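Local structure of pesticidal crystal protein Cry4Aa (Bacillus thuringiensis, 2C9K) at residues S82-H87 against L151-Q156. The protein kills mosquito larvae by binding to midgut epithelial cells and causing their colloid-osmotic lysis, and this chain is its three-domain functional toxin form. Numbering follows the deposited sequence.
Sequences STYHNH and LTVLNQ
The phenol hydroxyl of Tyr84 donates a hydrogen bond to the side-chain carbonyl of Gln156, with OH 2.8 Å from OE1. The donor lies in the carbonyl plane on a lone pair, at a C=O...O angle of 109°. The tyrosine ring and the glutamine amide are turned 33° from each other. Tyrosine suits this place because it is long enough to bridge the gap between 82-87 and 151-156, where the closest CA atoms, of Tyr84 and Val153, are 9.0 Å apart, and because it ends in a donor. Its CG stands anti to the backbone N (chi1 164°), which sends the ring out from helix 77-89 towards helix 140-164. Glutamine answers with a flexible chain: a bend at chi2 folds it so that CG and OE1 both lie beside the hydroxyl. The bond thus gives the buried phenol oxygen a polar partner where valines and an alanine pack against the tyrosine.

One turn earlier on the same helix, Val153 packs over one face of the ring. Its CG2 is 4.1 Å from the ring centroid and somewhat off the normal, a CH-pi contact. CG1 lies above the same face, over its CE1-CZ side, 3.9 Å from Tyr84 CE1. The beta-branched valine lays both methyls over one face, while the hydroxyl at the ring's end reaches Gln156. Val110 of helix 103-123 touches both Tyr84 and Val153, and Ala26 adds a further contact to the tyrosine. Three helices therefore meet around this aromatic side chain, an example of interhelical packing in the alpha-helical bundle that forms the N-terminal, pore-forming domain of three-domain Cry toxins.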
ATOM      1  N   SER A  82       5.011 -24.843 -11.904  0.50 48.83           N
ATOM      2  CA  SER A  82       5.549 -24.967 -13.253  0.50 48.65           C
ATOM      3  C   SER A  82       4.738 -25.929 -14.119  0.50 48.09           C
ATOM      4  O   SER A  82       4.397 -25.613 -15.258  0.50 47.11           O
ATOM      5  CB  SER A  82       7.001 -25.435 -13.194  0.50 49.75           C
ATOM      6  OG  SER A  82       7.813 -24.482 -12.531  1.00 52.96           O
ATOM      7  N   THR A  83       4.436 -27.106 -13.576  1.00 48.26           N
ATOM      8  CA  THR A  83       3.661 -28.109 -14.301  1.00 47.75           C
ATOM      9  C   THR A  83       2.267 -27.566 -14.606  1.00 48.13           C
ATOM     10  O   THR A  83       1.774 -27.680 -15.728  1.00 48.81           O
ATOM     11  CB  THR A  83       3.524 -29.408 -13.480  1.00 47.49           C
ATOM     12  OG1 THR A  83       4.826 -29.929 -13.183  1.00 47.15           O
ATOM     13  CG2 THR A  83       2.734 -30.447 -14.259  1.00 46.46           C
ATOM     14  N   TYR A  84       1.637 -26.982 -13.595  1.00 47.96           N
ATOM     15  CA  TYR A  84       0.310 -26.402 -13.751  1.00 48.22           C
ATOM     16  C   TYR A  84       0.349 -25.336 -14.838  1.00 49.58           C
ATOM     17  O   TYR A  84      -0.518 -25.285 -15.715  1.00 49.79           O
ATOM     18  CB  TYR A  84      -0.138 -25.752 -12.444  1.00 47.04           C
ATOM     19  CG  TYR A  84      -1.304 -24.803 -12.611  1.00 44.47           C
ATOM     20  CD1 TYR A  84      -2.608 -25.277 -12.664  1.00 42.96           C
ATOM     21  CD2 TYR A  84      -1.096 -23.429 -12.750  1.00 42.22           C
ATOM     22  CE1 TYR A  84      -3.675 -24.417 -12.850  1.00 43.46           C
ATOM     23  CE2 TYR A  84      -2.157 -22.561 -12.941  1.00 42.16           C
ATOM     24  CZ  TYR A  84      -3.444 -23.062 -12.988  1.00 43.45           C
ATOM     25  OH  TYR A  84      -4.507 -22.217 -13.174  1.00 45.54           O
ATOM     26  N   HIS A  85       1.359 -24.476 -14.760  1.00 50.00           N
ATOM     27  CA  HIS A  85       1.520 -23.394 -15.717  1.00 50.93           C
ATOM     28  C   HIS A  85       1.646 -23.896 -17.154  1.00 52.46           C
ATOM     29  O   HIS A  85       1.105 -23.284 -18.073  1.00 53.23           O
ATOM     30  CB  HIS A  85       2.745 -22.550 -15.352  1.00 48.53           C
ATOM     31  CG  HIS A  85       2.950 -21.367 -16.245  1.00 46.93           C
ATOM     32  ND1 HIS A  85       1.966 -20.430 -16.476  1.00 44.61           N
ATOM     33  CD2 HIS A  85       4.034 -20.956 -16.944  1.00 46.32           C
ATOM     34  CE1 HIS A  85       2.436 -19.492 -17.277  1.00 44.69           C
ATOM     35  NE2 HIS A  85       3.688 -19.786 -17.575  1.00 45.14           N
ATOM     36  N   ASN A  86       2.354 -25.008 -17.343  1.00 54.18           N
ATOM     37  CA  ASN A  86       2.538 -25.568 -18.681  1.00 55.12           C
ATOM     38  C   ASN A  86       1.236 -26.113 -19.255  1.00 56.91           C
ATOM     39  O   ASN A  86       0.813 -25.702 -20.334  1.00 57.73           O
ATOM     40  CB  ASN A  86       3.593 -26.681 -18.673  1.00 53.18           C
ATOM     41  CG  ASN A  86       4.990 -26.159 -18.399  1.00 51.48           C
ATOM     42  OD1 ASN A  86       5.378 -25.098 -18.887  1.00 50.97           O
ATOM     43  ND2 ASN A  86       5.760 -26.914 -17.629  1.00 50.84           N
ATOM     44  N   HIS A  87       0.603 -27.034 -18.534  1.00 58.27           N
ATOM     45  CA  HIS A  87      -0.651 -27.626 -18.992  1.00 59.57           C
ATOM     46  C   HIS A  87      -1.670 -26.552 -19.357  1.00 59.20           C
ATOM     47  O   HIS A  87      -2.506 -26.742 -20.247  1.00 58.37           O
ATOM     48  CB  HIS A  87      -1.219 -28.544 -17.908  1.00 61.15           C
ATOM     49  CG  HIS A  87      -0.306 -29.673 -17.543  1.00 63.09           C
ATOM     50  ND1 HIS A  87       0.191 -30.556 -18.477  1.00 63.37           N
ATOM     51  CD2 HIS A  87       0.204 -30.058 -16.351  1.00 63.90           C
ATOM     52  CE1 HIS A  87       0.970 -31.437 -17.875  1.00 63.53           C
ATOM     53  NE2 HIS A  87       0.996 -31.157 -16.585  1.00 64.12           N
ATOM     54  N   LEU A 151      -4.315 -18.395  -4.010  1.00 30.97           N
ATOM     55  CA  LEU A 151      -5.519 -17.672  -4.417  1.00 31.38           C
ATOM     56  C   LEU A 151      -5.638 -17.518  -5.936  1.00 32.13           C
ATOM     57  O   LEU A 151      -6.750 -17.493  -6.475  1.00 31.65           O
ATOM     58  CB  LEU A 151      -5.560 -16.287  -3.756  1.00 30.38           C
ATOM     59  CG  LEU A 151      -5.830 -16.240  -2.248  1.00 30.76           C
ATOM     60  CD1 LEU A 151      -5.597 -14.840  -1.708  1.00 27.79           C
ATOM     61  CD2 LEU A 151      -7.262 -16.689  -1.976  1.00 30.20           C
ATOM     62  N   THR A 152      -4.499 -17.428  -6.624  1.00 32.05           N
ATOM     63  CA  THR A 152      -4.495 -17.248  -8.077  1.00 31.89           C
ATOM     64  C   THR A 152      -4.982 -18.460  -8.864  1.00 32.22           C
ATOM     65  O   THR A 152      -5.695 -18.312  -9.855  1.00 32.01           O
ATOM     66  CB  THR A 152      -3.100 -16.860  -8.592  1.00 30.20           C
ATOM     67  OG1 THR A 152      -2.602 -15.749  -7.839  1.00 30.91           O
ATOM     68  CG2 THR A 152      -3.177 -16.455 -10.042  1.00 27.17           C
ATOM     69  N   VAL A 153      -4.595 -19.656  -8.440  1.00 32.80           N
ATOM     70  CA  VAL A 153      -5.038 -20.849  -9.146  1.00 34.00           C
ATOM     71  C   VAL A 153      -6.517 -21.087  -8.874  1.00 34.77           C
ATOM     72  O   VAL A 153      -7.245 -21.530  -9.752  1.00 36.26           O
ATOM     73  CB  VAL A 153      -4.232 -22.097  -8.740  1.00 33.73           C
ATOM     74  CG1 VAL A 153      -4.868 -23.339  -9.339  1.00 33.07           C
ATOM     75  CG2 VAL A 153      -2.798 -21.967  -9.238  1.00 33.13           C
ATOM     76  N   LEU A 154      -6.966 -20.793  -7.661  1.00 35.00           N
ATOM     77  CA  LEU A 154      -8.374 -20.970  -7.341  1.00 35.80           C
ATOM     78  C   LEU A 154      -9.218 -19.976  -8.148  1.00 36.43           C
ATOM     79  O   LEU A 154     -10.242 -20.342  -8.722  1.00 37.11           O
ATOM     80  CB  LEU A 154      -8.601 -20.773  -5.846  1.00 35.12           C
ATOM     81  CG  LEU A 154      -8.020 -21.891  -4.984  1.00 36.49           C
ATOM     82  CD1 LEU A 154      -8.104 -21.523  -3.509  1.00 36.62           C
ATOM     83  CD2 LEU A 154      -8.787 -23.175  -5.263  1.00 37.24           C
ATOM     84  N   ASN A 155      -8.782 -18.721  -8.192  1.00 36.50           N
ATOM     85  CA  ASN A 155      -9.498 -17.695  -8.943  1.00 35.33           C
ATOM     86  C   ASN A 155      -9.552 -18.154 -10.385  1.00 34.41           C
ATOM     87  O   ASN A 155     -10.560 -17.981 -11.065  1.00 32.58           O
ATOM     88  CB  ASN A 155      -8.767 -16.339  -8.842  1.00 34.58           C
ATOM     89  CG  ASN A 155      -9.351 -15.275  -9.772  1.00 33.37           C
ATOM     90  OD1 ASN A 155      -8.994 -15.192 -10.946  1.00 32.95           O
ATOM     91  ND2 ASN A 155     -10.258 -14.463  -9.246  1.00 33.94           N
ATOM     92  N   GLN A 156      -8.460 -18.759 -10.834  1.00 35.28           N
ATOM     93  CA  GLN A 156      -8.361 -19.249 -12.204  1.00 37.69           C
ATOM     94  C   GLN A 156      -9.304 -20.440 -12.414  1.00 37.05           C
ATOM     95  O   GLN A 156     -10.039 -20.497 -13.401  1.00 34.63           O
ATOM     96  CB  GLN A 156      -6.912 -19.646 -12.509  1.00 39.14           C
ATOM     97  CG  GLN A 156      -6.634 -19.899 -13.977  1.00 44.59           C
ATOM     98  CD  GLN A 156      -7.409 -21.092 -14.531  1.00 48.79           C
ATOM     99  OE1 GLN A 156      -7.085 -22.251 -14.243  1.00 51.00           O
ATOM    100  NE2 GLN A 156      -8.444 -20.811 -15.319  1.00 47.96           N
TER